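Local coordinates for protein mRNA transport regulator MTR2 (Candida albicans, PDB 1Q42) that takes part in mRNA export from the nucleus to the cytoplasm, interacting with the export factor Mex67 through an NTF2-like fold, at residues Gln28-Leu33 with His103-Tyr108; Pro53-Tyr58 with Asn135-Ser140; Ser70-Asn75 with Asn184-Arg189; Lys126-Gln131 with Gly161-Val166. One frame throughout, in Å; residues are numbered along the deposited sequence.

The four contacts sample one NTF2-like fold, in which helices pack against a curved mixed sheet. Contacts 3 and 4 are strand pairings within that sheet, their centres about 19 Å apart, and adjoin because strand 164-173 of contact 4 neighbours strand 183-192 of contact 3. Contact 1 sets helix 29-40 against edge strand 101-113, which pairs with strand 118-129 of contact 4; H103 and Y188 bring contacts 1 and 3 together. Contact 2 lies off the sheet, about 27 Å from contact 1 between centres. Segments of contacts 1, 2 and 3 alternate along the chain, contact 2's loop precedes segment 161-166, and contact 3 spans contact 4, so distant sequence closes a single domain.

Contact 1 (Gln28-Leu33 with His103-Tyr108); sequences QLEPFL and HQLTSY
Helix 29-33 and strand 103-108 pass with their axes 10.4 Å apart and 137° between their directions; E30 lies nearest Y108 and L33 nearest L105. This is the helix-on-sheet packing of the NTF2-like fold, here at the edge strand 101-113, and it illustrates how one aromatic side chain can serve both an apolar interior and a polar margin. Y108 is the shared partner. Its CG sits between the backbone N and the carbonyl carbon (chi1 63°), a rotation that lays the ring alongside L29 and L33. L33 then brings CD1 to 3.6 Å from Y108 CB, while L29 runs past the ring in the opposite direction and places CD1 4.0 Å from Y108 CD1. L105 adds a smaller apolar contact: its CD2 lies 4.1 Å from L33 CB and also approaches the CG of E30. L33 also touches F123 of strand 118-129 and L170 of strand 164-173. E30 crosses the tyrosine at nearly a right angle. With CG anti to the backbone N and the chain extended, its carboxylate comes to the hydroxyl edge of the ring, the two planes 72° apart. OE2 makes a salt bridge with K34, one turn along the same helix, while OE1 makes the link to the strand. Y108 OH donates to E30 OE1 over 2.9 Å, and OE1 accepts with its anti lone pair, pointing away from OE2.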
loop_
_atom_site.group_PDB
_atom_site.type_symbol
_atom_site.label_atom_id
_atom_site.label_comp_id
_atom_site.label_asym_id
_atom_site.label_seq_id
_atom_site.Cartn_x
_atom_site.Cartn_y
_atom_site.Cartn_z
ATOM N N GLN A 28 3.800 3.308 18.425
ATOM C CA GLN A 28 4.151 3.937 17.149
ATOM C C GLN A 28 3.518 3.159 15.986
ATOM O O GLN A 28 3.604 3.578 14.828
ATOM C CB GLN A 28 5.678 4.031 16.949
ATOM C CG GLN A 28 6.563 3.764 18.185
ATOM C CD GLN A 28 7.021 2.307 18.306
ATOM O OE1 GLN A 28 7.999 2.018 18.999
ATOM N NE2 GLN A 28 6.313 1.396 17.639
ATOM N N LEU A 29 2.862 2.048 16.304
ATOM C CA LEU A 29 2.366 1.129 15.285
ATOM C C LEU A 29 1.168 1.680 14.508
ATOM O O LEU A 29 1.148 1.611 13.282
ATOM C CB LEU A 29 2.007 -0.230 15.903
ATOM C CG LEU A 29 2.597 -1.476 15.240
ATOM C CD1 LEU A 29 1.863 -2.725 15.733
ATOM C CD2 LEU A 29 2.542 -1.380 13.730
ATOM N N GLU A 30 0.176 2.227 15.206
ATOM C CA GLU A 30 -1.033 2.700 14.525
ATOM C C GLU A 30 -0.783 3.848 13.529
ATOM O O GLU A 30 -1.293 3.804 12.414
ATOM C CB GLU A 30 -2.140 3.067 15.511
ATOM C CG GLU A 30 -3.458 3.426 14.835
ATOM C CD GLU A 30 -4.657 3.364 15.770
ATOM O OE1 GLU A 30 -4.586 2.672 16.814
ATOM O OE2 GLU A 30 -5.683 4.010 15.457
ATOM N N PRO A 31 -0.032 4.881 13.917
ATOM C CA PRO A 31 0.344 5.930 12.958
ATOM C C PRO A 31 1.119 5.397 11.754
ATOM O O PRO A 31 0.871 5.875 10.649
ATOM C CB PRO A 31 1.213 6.896 13.782
ATOM C CG PRO A 31 1.042 6.520 15.196
ATOM C CD PRO A 31 0.501 5.143 15.266
ATOM N N PHE A 32 2.019 4.429 11.957
ATOM C CA PHE A 32 2.763 3.831 10.844
ATOM C C PHE A 32 1.832 3.155 9.847
ATOM O O PHE A 32 1.978 3.347 8.644
ATOM C CB PHE A 32 3.797 2.815 11.336
ATOM C CG PHE A 32 4.241 1.840 10.269
ATOM C CD1 PHE A 32 4.986 2.278 9.178
ATOM C CD2 PHE A 32 3.918 0.492 10.357
ATOM C CE1 PHE A 32 5.403 1.381 8.183
ATOM C CE2 PHE A 32 4.335 -0.404 9.366
ATOM C CZ PHE A 32 5.072 0.050 8.282
ATOM N N LEU A 33 0.880 2.375 10.346
ATOM C CA LEU A 33 -0.073 1.679 9.467
ATOM C C LEU A 33 -0.941 2.655 8.694
ATOM O O LEU A 33 -1.219 2.446 7.514
ATOM C CB LEU A 33 -0.953 0.703 10.254
ATOM C CG LEU A 33 -0.231 -0.479 10.892
ATOM C CD1 LEU A 33 -1.213 -1.353 11.678
ATOM C CD2 LEU A 33 0.527 -1.331 9.856
ATOM N N HIS A 103 -8.867 3.106 2.183
ATOM C CA HIS A 103 -8.756 2.070 3.219
ATOM C C HIS A 103 -9.132 2.658 4.579
ATOM O O HIS A 103 -8.819 3.821 4.880
ATOM C CB HIS A 103 -7.306 1.577 3.364
ATOM C CG HIS A 103 -6.800 0.718 2.240
ATOM N ND1 HIS A 103 -6.270 1.237 1.074
ATOM C CD2 HIS A 103 -6.704 -0.631 2.129
ATOM C CE1 HIS A 103 -5.880 0.240 0.291
ATOM N NE2 HIS A 103 -6.118 -0.903 0.916
ATOM N N GLN A 104 -9.801 1.858 5.402
ATOM C CA GLN A 104 -10.071 2.188 6.787
ATOM C C GLN A 104 -9.485 1.056 7.635
ATOM O O GLN A 104 -9.901 -0.093 7.518
ATOM C CB GLN A 104 -11.587 2.312 7.005
ATOM C CG GLN A 104 -12.006 2.697 8.401
ATOM C CD GLN A 104 -13.519 2.724 8.575
ATOM O OE1 GLN A 104 -14.252 3.051 7.640
ATOM N NE2 GLN A 104 -13.986 2.375 9.772
ATOM N N LEU A 105 -8.481 1.381 8.441
ATOM C CA LEU A 105 -7.869 0.400 9.337
ATOM C C LEU A 105 -8.894 -0.004 10.391
ATOM O O LEU A 105 -9.544 0.870 10.974
ATOM C CB LEU A 105 -6.625 1.008 9.979
ATOM C CG LEU A 105 -5.839 0.169 10.997
ATOM C CD1 LEU A 105 -5.193 -1.007 10.343
ATOM C CD2 LEU A 105 -4.756 1.023 11.709
ATOM N N THR A 106 -9.097 -1.309 10.610
ATOM C CA THR A 106 -10.076 -1.745 11.612
ATOM C C THR A 106 -9.547 -2.544 12.809
ATOM O O THR A 106 -10.183 -2.537 13.861
ATOM C CB THR A 106 -11.256 -2.482 10.959
ATOM O OG1 THR A 106 -10.775 -3.560 10.141
ATOM C CG2 THR A 106 -12.038 -1.519 10.033
ATOM N N SER A 107 -8.410 -3.217 12.658
ATOM C CA SER A 107 -7.761 -3.918 13.768
ATOM C C SER A 107 -6.321 -4.224 13.396
ATOM O O SER A 107 -5.975 -4.319 12.222
ATOM C CB SER A 107 -8.482 -5.240 14.099
ATOM O OG SER A 107 -8.516 -6.118 12.980
ATOM N N TYR A 108 -5.474 -4.364 14.402
ATOM C CA TYR A 108 -4.105 -4.779 14.161
ATOM C C TYR A 108 -3.492 -5.404 15.415
ATOM O O TYR A 108 -3.996 -5.251 16.531
ATOM C CB TYR A 108 -3.259 -3.585 13.716
ATOM C CG TYR A 108 -3.154 -2.499 14.770
ATOM C CD1 TYR A 108 -2.084 -2.464 15.661
ATOM C CD2 TYR A 108 -4.140 -1.514 14.885
ATOM C CE1 TYR A 108 -1.991 -1.466 16.632
ATOM C CE2 TYR A 108 -4.052 -0.515 15.851
ATOM C CZ TYR A 108 -2.976 -0.501 16.720
ATOM O OH TYR A 108 -2.885 0.479 17.683
#

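Contact 2 (Pro53-Tyr58 with Asn135-Ser140)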
loop_
_atom_site.group_PDB
_atom_site.type_symbol
_atom_site.label_atom_id
_atom_site.label_comp_id
_atom_site.label_asym_id
_atom_site.label_seq_id
_atom_site.Cartn_x
_atom_site.Cartn_y
_atom_site.Cartn_z
ATOM N N PRO A 53 1.242 15.307 -17.253
ATOM C CA PRO A 53 1.195 14.356 -16.133
ATOM C C PRO A 53 2.537 13.679 -15.895
ATOM O O PRO A 53 3.191 13.322 -16.859
ATOM C CB PRO A 53 0.134 13.323 -16.562
ATOM C CG PRO A 53 -0.079 13.536 -18.023
ATOM C CD PRO A 53 0.315 14.941 -18.345
ATOM N N ASN A 54 2.925 13.524 -14.632
ATOM C CA ASN A 54 4.168 12.868 -14.255
ATOM C C ASN A 54 3.826 11.538 -13.578
ATOM O O ASN A 54 3.646 11.484 -12.360
ATOM C CB ASN A 54 4.951 13.776 -13.299
ATOM C CG ASN A 54 6.369 13.290 -13.034
ATOM O OD1 ASN A 54 6.734 12.146 -13.329
ATOM N ND2 ASN A 54 7.188 14.177 -12.466
ATOM N N VAL A 55 3.714 10.479 -14.379
ATOM C CA VAL A 55 3.272 9.180 -13.861
ATOM C C VAL A 55 4.302 8.607 -12.896
ATOM O O VAL A 55 3.940 8.032 -11.869
ATOM C CB VAL A 55 2.992 8.150 -14.989
ATOM C CG1 VAL A 55 2.461 6.843 -14.398
ATOM C CG2 VAL A 55 2.001 8.719 -16.000
ATOM N N GLU A 56 5.579 8.773 -13.220
ATOM C CA GLU A 56 6.649 8.229 -12.396
ATOM C C GLU A 56 6.668 8.820 -10.996
ATOM O O GLU A 56 6.838 8.079 -10.024
ATOM C CB GLU A 56 8.019 8.437 -13.055
ATOM C CG GLU A 56 9.186 7.823 -12.281
ATOM C CD GLU A 56 10.483 7.831 -13.075
ATOM O OE1 GLU A 56 10.693 8.782 -13.854
ATOM O OE2 GLU A 56 11.295 6.895 -12.933
ATOM N N SER A 57 6.498 10.139 -10.887
ATOM C CA SER A 57 6.613 10.819 -9.592
ATOM C C SER A 57 5.454 10.464 -8.657
ATOM O O SER A 57 5.599 10.536 -7.437
ATOM C CB SER A 57 6.713 12.339 -9.761
ATOM O OG SER A 57 5.468 12.934 -10.060
ATOM N N TYR A 58 4.319 10.099 -9.239
ATOM C CA TYR A 58 3.162 9.642 -8.464
ATOM C C TYR A 58 3.304 8.171 -8.081
ATOM O O TYR A 58 3.138 7.801 -6.920
ATOM C CB TYR A 58 1.875 9.817 -9.258
ATOM C CG TYR A 58 0.655 9.202 -8.608
ATOM C CD1 TYR A 58 0.085 9.772 -7.473
ATOM C CD2 TYR A 58 0.066 8.061 -9.138
ATOM C CE1 TYR A 58 -1.034 9.209 -6.869
ATOM C CE2 TYR A 58 -1.055 7.486 -8.539
ATOM C CZ TYR A 58 -1.608 8.073 -7.414
ATOM O OH TYR A 58 -2.710 7.535 -6.799
ATOM N N ASN A 135 -9.238 6.882 -13.898
ATOM C CA ASN A 135 -8.061 6.242 -13.304
ATOM C C ASN A 135 -7.422 7.187 -12.278
ATOM O O ASN A 135 -8.001 8.229 -11.956
ATOM C CB ASN A 135 -7.073 5.770 -14.386
ATOM C CG ASN A 135 -6.382 6.915 -15.115
ATOM O OD1 ASN A 135 -6.351 8.051 -14.636
ATOM N ND2 ASN A 135 -5.805 6.612 -16.273
ATOM N N ARG A 136 -6.251 6.827 -11.746
ATOM C CA ARG A 136 -5.661 7.600 -10.657
ATOM C C ARG A 136 -5.050 8.913 -11.111
ATOM O O ARG A 136 -4.768 9.766 -10.288
ATOM C CB ARG A 136 -4.610 6.787 -9.892
ATOM C CG ARG A 136 -5.223 5.781 -8.955
ATOM C CD ARG A 136 -4.205 4.751 -8.456
ATOM N NE ARG A 136 -4.784 3.833 -7.485
ATOM C CZ ARG A 136 -4.676 3.929 -6.179
ATOM N NH1 ARG A 136 -4.058 4.959 -5.612
ATOM N NH2 ARG A 136 -5.246 2.990 -5.409
ATOM N N LEU A 137 -4.842 9.062 -12.411
ATOM C CA LEU A 137 -4.400 10.334 -12.973
ATOM C C LEU A 137 -5.574 11.192 -13.459
ATOM O O LEU A 137 -5.360 12.227 -14.077
ATOM C CB LEU A 137 -3.415 10.082 -14.111
ATOM C CG LEU A 137 -2.195 9.218 -13.774
ATOM C CD1 LEU A 137 -1.323 9.071 -15.007
ATOM C CD2 LEU A 137 -1.383 9.770 -12.613
ATOM N N GLY A 138 -6.806 10.760 -13.173
ATOM C CA GLY A 138 -8.003 11.530 -13.476
ATOM C C GLY A 138 -8.509 11.417 -14.904
ATOM O O GLY A 138 -9.341 12.223 -15.337
ATOM N N GLU A 139 -8.044 10.403 -15.625
ATOM C CA GLU A 139 -8.325 10.249 -17.050
ATOM C C GLU A 139 -9.418 9.212 -17.284
ATOM O O GLU A 139 -9.456 8.187 -16.613
ATOM C CB GLU A 139 -7.050 9.829 -17.791
ATOM C CG GLU A 139 -5.869 10.769 -17.576
ATOM C CD GLU A 139 -4.525 10.115 -17.846
ATOM O OE1 GLU A 139 -3.513 10.851 -17.910
ATOM O OE2 GLU A 139 -4.468 8.875 -18.006
ATOM N N SER A 140 -10.302 9.477 -18.244
ATOM C CA SER A 140 -11.411 8.568 -18.533
ATOM C C SER A 140 -11.019 7.572 -19.627
ATOM O O SER A 140 -10.340 6.579 -19.344
ATOM C CB SER A 140 -12.678 9.355 -18.898
ATOM O OG SER A 140 -13.306 9.848 -17.728
#
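Y58 and R136 cross at about a right angle, their ring and guanidinium planes 38° apart, and meet through a hydrogen bond of 3.1 Å from R136 NH1 to Y58 OH. The hydroxyl lies in the guanidinium plane, and the N-H points at it with an angle of 162°. The extended arginine chain also runs past the tyrosine, bringing R136 CB to 3.9 Å from Y58 CE2. L137 fills the adjoining apolar position: CD2 faces Y58 CD2, while CD1 presses against V55 CG2 at a tight 3.5 Å. The type I turn N135-G138, in the loop between strands 118-129 and 164-173, is held by N135, whose OD1 accepts from L137 N, an Asx turn, and from E139 N on the opposite face of its amide plane. In the other segment, N54 is the N-cap of helix 55-59, its OD1 accepting from S57 N. Y58 OH also bonds to L42 O, and R136 NH1 to L40 O. From helix 87-96, L96 packs against Y58 and W95 against R136.

Contact 3 (Ser70-Asn75 with Asn184-Arg189); sequences SAIIVN and NSMDYR
Parallel strand pairing joins S70-N75 to N184-R189 within the mixed sheet of the NTF2-like fold, where strand 70-74 lies beside strand 183-192. The strand axes are 4.6 Å apart and only 4° from parallel, and the register runs without a slip from A71 opposite S185 to V74 opposite Y188. Five backbone hydrogen bonds alternate between the strands. A71 N donates to N184 O, M186 N to A71 O and I73 N to M186 O; Y188 N then reaches I73 O at 2.9 Å, and N75 N closes the ladder on Y188 O at 2.8 Å. The last bond is nearly straight, with an N-H...O angle of 170°. Side chains divide between two faces. On one, I72 and M186 meet obliquely, CG2 of I72 lying 3.7 Å from CE of M186, with V74 and Y188 farther along. The methionine's bend at chi3 (74°) directs that methyl. On the other face, A71 CB lies 4.0 Å from S185 CB. There too D187 forms a salt bridge within its own strand, its OD2 3.1 Å from R189 NH1. Helix 87-96 lies over the face of I72, V74 and M186 through F91; from helix 29-40, F36 touches M186 and L40 touches Y188. Strand 164-173 flanks 183-192 on its far side.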
loop_
_atom_site.group_PDB
_atom_site.type_symbol
_atom_site.label_atom_id
_atom_site.label_comp_id
_atom_site.label_asym_id
_atom_site.label_seq_id
_atom_site.Cartn_x
_atom_site.Cartn_y
_atom_site.Cartn_z
ATOM N N SER A 70 11.916 -5.994 -1.123
ATOM C CA SER A 70 10.915 -6.634 -0.270
ATOM C C SER A 70 10.290 -7.845 -0.973
ATOM O O SER A 70 10.246 -7.900 -2.212
ATOM C CB SER A 70 9.825 -5.638 0.134
ATOM O OG SER A 70 9.346 -4.920 -0.980
ATOM N N ALA A 71 9.830 -8.809 -0.178
ATOM C CA ALA A 71 9.063 -9.951 -0.670
ATOM C C ALA A 71 7.610 -9.502 -0.669
ATOM O O ALA A 71 7.107 -9.125 0.375
ATOM C CB ALA A 71 9.232 -11.160 0.271
ATOM N N ILE A 72 6.965 -9.477 -1.826
ATOM C CA ILE A 72 5.577 -8.979 -1.939
ATOM C C ILE A 72 4.695 -10.066 -2.534
ATOM O O ILE A 72 5.093 -10.757 -3.514
ATOM C CB ILE A 72 5.503 -7.711 -2.817
ATOM C CG1 ILE A 72 6.383 -6.609 -2.226
ATOM C CG2 ILE A 72 4.046 -7.235 -2.953
ATOM C CD1 ILE A 72 6.525 -5.386 -3.083
ATOM N N ILE A 73 3.526 -10.243 -1.929
ATOM C CA ILE A 73 2.529 -11.210 -2.382
ATOM C C ILE A 73 1.217 -10.464 -2.429
ATOM O O ILE A 73 0.870 -9.771 -1.489
ATOM C CB ILE A 73 2.388 -12.432 -1.425
ATOM C CG1 ILE A 73 3.747 -13.060 -1.115
ATOM C CG2 ILE A 73 1.398 -13.436 -2.052
ATOM C CD1 ILE A 73 3.719 -13.964 0.088
ATOM N N VAL A 74 0.524 -10.557 -3.558
ATOM C CA VAL A 74 -0.765 -9.920 -3.731
ATOM C C VAL A 74 -1.757 -11.018 -4.079
ATOM O O VAL A 74 -1.593 -11.699 -5.100
ATOM C CB VAL A 74 -0.714 -8.863 -4.850
ATOM C CG1 VAL A 74 -2.052 -8.144 -4.973
ATOM C CG2 VAL A 74 0.389 -7.870 -4.567
ATOM N N ASN A 75 -2.760 -11.200 -3.223
ATOM C CA ASN A 75 -3.814 -12.204 -3.439
ATOM C C ASN A 75 -3.287 -13.603 -3.729
ATOM O O ASN A 75 -3.783 -14.306 -4.627
ATOM C CB ASN A 75 -4.757 -11.714 -4.536
ATOM C CG ASN A 75 -5.598 -10.564 -4.080
ATOM O OD1 ASN A 75 -6.017 -10.525 -2.921
ATOM N ND2 ASN A 75 -5.859 -9.616 -4.970
ATOM N N ASN A 184 10.165 -5.156 4.905
ATOM C CA ASN A 184 10.868 -6.302 4.325
ATOM C C ASN A 184 9.983 -7.262 3.564
ATOM O O ASN A 184 10.428 -7.926 2.640
ATOM C CB ASN A 184 11.590 -7.098 5.420
ATOM C CG ASN A 184 12.521 -6.222 6.238
ATOM O OD1 ASN A 184 12.222 -5.871 7.389
ATOM N ND2 ASN A 184 13.612 -5.811 5.626
ATOM N N SER A 185 8.730 -7.359 3.975
ATOM C CA SER A 185 7.769 -8.207 3.278
ATOM C C SER A 185 6.354 -7.694 3.463
ATOM O O SER A 185 6.026 -7.148 4.510
ATOM C CB SER A 185 7.883 -9.672 3.723
ATOM O OG SER A 185 7.469 -9.878 5.051
ATOM N N MET A 186 5.547 -7.847 2.415
ATOM C CA MET A 186 4.133 -7.464 2.424
ATOM C C MET A 186 3.321 -8.567 1.759
ATOM O O MET A 186 3.626 -9.002 0.644
ATOM C CB MET A 186 3.882 -6.138 1.697
ATOM C CG MET A 186 2.384 -5.781 1.557
ATOM S SD MET A 186 2.130 -4.206 0.773
ATOM C CE MET A 186 2.518 -4.583 -0.903
ATOM N N ASP A 187 2.302 -9.029 2.475
ATOM C CA ASP A 187 1.328 -9.976 1.977
ATOM C C ASP A 187 -0.017 -9.235 2.061
ATOM O O ASP A 187 -0.517 -9.010 3.148
ATOM C CB ASP A 187 1.378 -11.243 2.849
ATOM C CG ASP A 187 0.161 -12.127 2.721
ATOM O OD1 ASP A 187 -0.476 -12.183 1.651
ATOM O OD2 ASP A 187 -0.234 -12.828 3.671
ATOM N N TYR A 188 -0.549 -8.838 0.911
ATOM C CA TYR A 188 -1.807 -8.095 0.804
ATOM C C TYR A 188 -2.832 -9.008 0.139
ATOM O O TYR A 188 -2.573 -9.546 -0.936
ATOM C CB TYR A 188 -1.565 -6.840 -0.044
ATOM C CG TYR A 188 -2.730 -5.883 -0.161
ATOM C CD1 TYR A 188 -2.781 -4.712 0.588
ATOM C CD2 TYR A 188 -3.755 -6.112 -1.073
ATOM C CE1 TYR A 188 -3.844 -3.831 0.464
ATOM C CE2 TYR A 188 -4.822 -5.242 -1.188
ATOM C CZ TYR A 188 -4.854 -4.095 -0.425
ATOM O OH TYR A 188 -5.929 -3.220 -0.535
ATOM N N ARG A 189 -3.983 -9.193 0.776
ATOM C CA ARG A 189 -4.960 -10.185 0.324
ATOM C C ARG A 189 -6.388 -9.662 0.497
ATOM O O ARG A 189 -6.727 -9.242 1.567
ATOM C CB ARG A 189 -4.782 -11.457 1.156
ATOM C CG ARG A 189 -5.476 -12.679 0.663
ATOM C CD ARG A 189 -5.070 -13.927 1.413
ATOM N NE ARG A 189 -3.910 -14.553 0.780
ATOM C CZ ARG A 189 -2.749 -14.860 1.373
ATOM N NH1 ARG A 189 -2.518 -14.649 2.675
ATOM N NH2 ARG A 189 -1.798 -15.406 0.633
#

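Contact 4 (Lys126-Gln131 with Gly161-Val166)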
loop_
_atom_site.group_PDB
_atom_site.type_symbol
_atom_site.label_atom_id
_atom_site.label_comp_id
_atom_site.label_asym_id
_atom_site.label_seq_id
_atom_site.Cartn_x
_atom_site.Cartn_y
_atom_site.Cartn_z
ATOM N N LYS A 126 -11.040 -2.357 5.817
ATOM C CA LYS A 126 -11.948 -2.351 4.671
ATOM C C LYS A 126 -11.460 -1.335 3.660
ATOM O O LYS A 126 -10.859 -0.332 4.019
ATOM C CB LYS A 126 -13.393 -2.090 5.041
ATOM C CG LYS A 126 -13.682 -0.941 5.946
ATOM C CD LYS A 126 -15.063 -1.136 6.603
ATOM C CE LYS A 126 -15.402 0.046 7.482
ATOM N NZ LYS A 126 -16.842 0.111 7.820
ATOM N N VAL A 127 -11.668 -1.639 2.392
ATOM C CA VAL A 127 -11.238 -0.759 1.313
ATOM C C VAL A 127 -12.331 -0.667 0.276
ATOM O O VAL A 127 -13.008 -1.644 -0.005
ATOM C CB VAL A 127 -9.882 -1.212 0.685
ATOM C CG1 VAL A 127 -9.993 -2.537 -0.041
ATOM C CG2 VAL A 127 -9.339 -0.178 -0.296
ATOM N N ARG A 128 -12.509 0.523 -0.284
ATOM C CA ARG A 128 -13.378 0.695 -1.427
ATOM C C ARG A 128 -12.681 1.496 -2.508
ATOM O O ARG A 128 -11.631 2.114 -2.270
ATOM C CB ARG A 128 -14.701 1.335 -1.036
ATOM C CG ARG A 128 -14.622 2.583 -0.226
ATOM C CD ARG A 128 -15.977 2.882 0.401
ATOM N NE ARG A 128 -15.983 4.140 1.124
ATOM C CZ ARG A 128 -17.029 4.598 1.805
ATOM N NH1 ARG A 128 -18.155 3.894 1.880
ATOM N NH2 ARG A 128 -16.936 5.757 2.444
ATOM N N PHE A 129 -13.269 1.460 -3.696
ATOM C CA PHE A 129 -12.637 2.020 -4.891
ATOM C C PHE A 129 -13.565 2.922 -5.667
ATOM O O PHE A 129 -14.788 2.745 -5.668
ATOM C CB PHE A 129 -12.145 0.904 -5.823
ATOM C CG PHE A 129 -11.124 0.012 -5.208
ATOM C CD1 PHE A 129 -9.763 0.278 -5.373
ATOM C CD2 PHE A 129 -11.507 -1.125 -4.493
ATOM C CE1 PHE A 129 -8.824 -0.551 -4.805
ATOM C CE2 PHE A 129 -10.571 -1.951 -3.926
ATOM C CZ PHE A 129 -9.217 -1.665 -4.092
ATOM N N ASP A 130 -12.950 3.889 -6.338
ATOM C CA ASP A 130 -13.627 4.860 -7.186
ATOM C C ASP A 130 -14.305 4.160 -8.366
ATOM O O ASP A 130 -13.658 3.442 -9.124
ATOM C CB ASP A 130 -12.574 5.865 -7.692
ATOM C CG ASP A 130 -13.158 7.055 -8.412
ATOM O OD1 ASP A 130 -14.367 7.329 -8.274
ATOM O OD2 ASP A 130 -12.443 7.798 -9.122
ATOM N N GLN A 131 -15.608 4.403 -8.513
ATOM C CA GLN A 131 -16.442 3.805 -9.551
ATOM C C GLN A 131 -16.757 4.817 -10.645
ATOM O O GLN A 131 -17.535 4.516 -11.557
ATOM C CB GLN A 131 -17.765 3.311 -8.957
ATOM C CG GLN A 131 -17.611 2.440 -7.733
ATOM C CD GLN A 131 -17.044 1.075 -8.059
ATOM O OE1 GLN A 131 -17.598 0.352 -8.896
ATOM N NE2 GLN A 131 -15.944 0.706 -7.392
ATOM N N GLY A 161 -17.394 2.730 -4.218
ATOM C CA GLY A 161 -18.161 1.504 -4.349
ATOM C C GLY A 161 -18.319 0.750 -3.033
ATOM O O GLY A 161 -18.145 1.304 -1.933
ATOM N N SER A 162 -18.647 -0.531 -3.157
ATOM C CA SER A 162 -18.860 -1.418 -2.012
ATOM C C SER A 162 -17.546 -1.767 -1.305
ATOM O O SER A 162 -16.476 -1.800 -1.931
ATOM C CB SER A 162 -19.543 -2.706 -2.472
ATOM O OG SER A 162 -20.824 -2.428 -3.049
ATOM N N TRP A 163 -17.646 -2.032 -0.006
ATOM C CA TRP A 163 -16.501 -2.448 0.804
ATOM C C TRP A 163 -15.974 -3.841 0.435
ATOM O O TRP A 163 -16.754 -4.818 0.301
ATOM C CB TRP A 163 -16.846 -2.446 2.292
ATOM C CG TRP A 163 -17.075 -1.077 2.946
ATOM C CD1 TRP A 163 -18.233 -0.635 3.526
ATOM C CD2 TRP A 163 -16.117 -0.023 3.125
ATOM N NE1 TRP A 163 -18.054 0.628 4.037
ATOM C CE2 TRP A 163 -16.765 1.027 3.800
ATOM C CE3 TRP A 163 -14.777 0.158 2.753
ATOM C CZ2 TRP A 163 -16.120 2.231 4.127
ATOM C CZ3 TRP A 163 -14.136 1.359 3.098
ATOM C CH2 TRP A 163 -14.815 2.375 3.763
ATOM N N PHE A 164 -14.649 -3.891 0.270
ATOM C CA PHE A 164 -13.868 -5.104 0.205
ATOM C C PHE A 164 -13.280 -5.302 1.599
ATOM O O PHE A 164 -13.017 -4.341 2.294
ATOM C CB PHE A 164 -12.646 -4.955 -0.706
ATOM C CG PHE A 164 -12.944 -4.896 -2.177
ATOM C CD1 PHE A 164 -12.369 -5.815 -3.024
ATOM C CD2 PHE A 164 -13.718 -3.889 -2.720
ATOM C CE1 PHE A 164 -12.586 -5.753 -4.399
ATOM C CE2 PHE A 164 -13.950 -3.826 -4.084
ATOM C CZ PHE A 164 -13.372 -4.761 -4.924
ATOM N N GLY A 165 -13.011 -6.549 1.957
ATOM C CA GLY A 165 -12.201 -6.856 3.112
ATOM C C GLY A 165 -10.772 -7.094 2.683
ATOM O O GLY A 165 -10.532 -7.684 1.643
ATOM N N VAL A 166 -9.829 -6.636 3.505
ATOM C CA VAL A 166 -8.404 -6.822 3.266
ATOM C C VAL A 166 -7.681 -7.294 4.541
ATOM O O VAL A 166 -7.964 -6.818 5.633
ATOM C CB VAL A 166 -7.721 -5.508 2.810
ATOM C CG1 VAL A 166 -6.241 -5.784 2.466
ATOM C CG2 VAL A 166 -8.405 -4.943 1.614
HETATM O O HOH W 1 -18.750 1.098 0.788
HETATM O O HOH W 2 -15.393 -0.429 -4.062
#
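W163 slots between K126 and R128, its indole a flat aromatic bump filling the gap between two long side chains, one on each face. Both chains leave the backbone in the same way, with chi1 near +50°, and extend across the rings. R128 lays its guanidinium flat on the indole, planes 6° apart and centres 4.1 Å apart, and its CD rides over the six-membered ring. On the opposite face, K126 CG sits above that same ring, while NZ makes an off-centre cation-pi contact with the five-membered ring. A water over the rim of the indole, on the arginine's face, links R128 NH1 to G161 O.

The other side of the strand carries a tighter fit: V127 CG1 wedges against V166 CG2 at 3.3 Å and touches F164 CB. F129 then turns its edge into the face of F164, centroids 5.1 Å apart. Mutual V127-F164 backbone bonds fix this antiparallel pairing. G161 N and Q131 NE2 both donate to F129 O, from opposite faces of its carbonyl plane, and Q131 CG packs against the backbone of G161. Strand 101-113 borders 118-129 on its other side, while F190 of strand 183-192 meets V127, F129, F164 and V166.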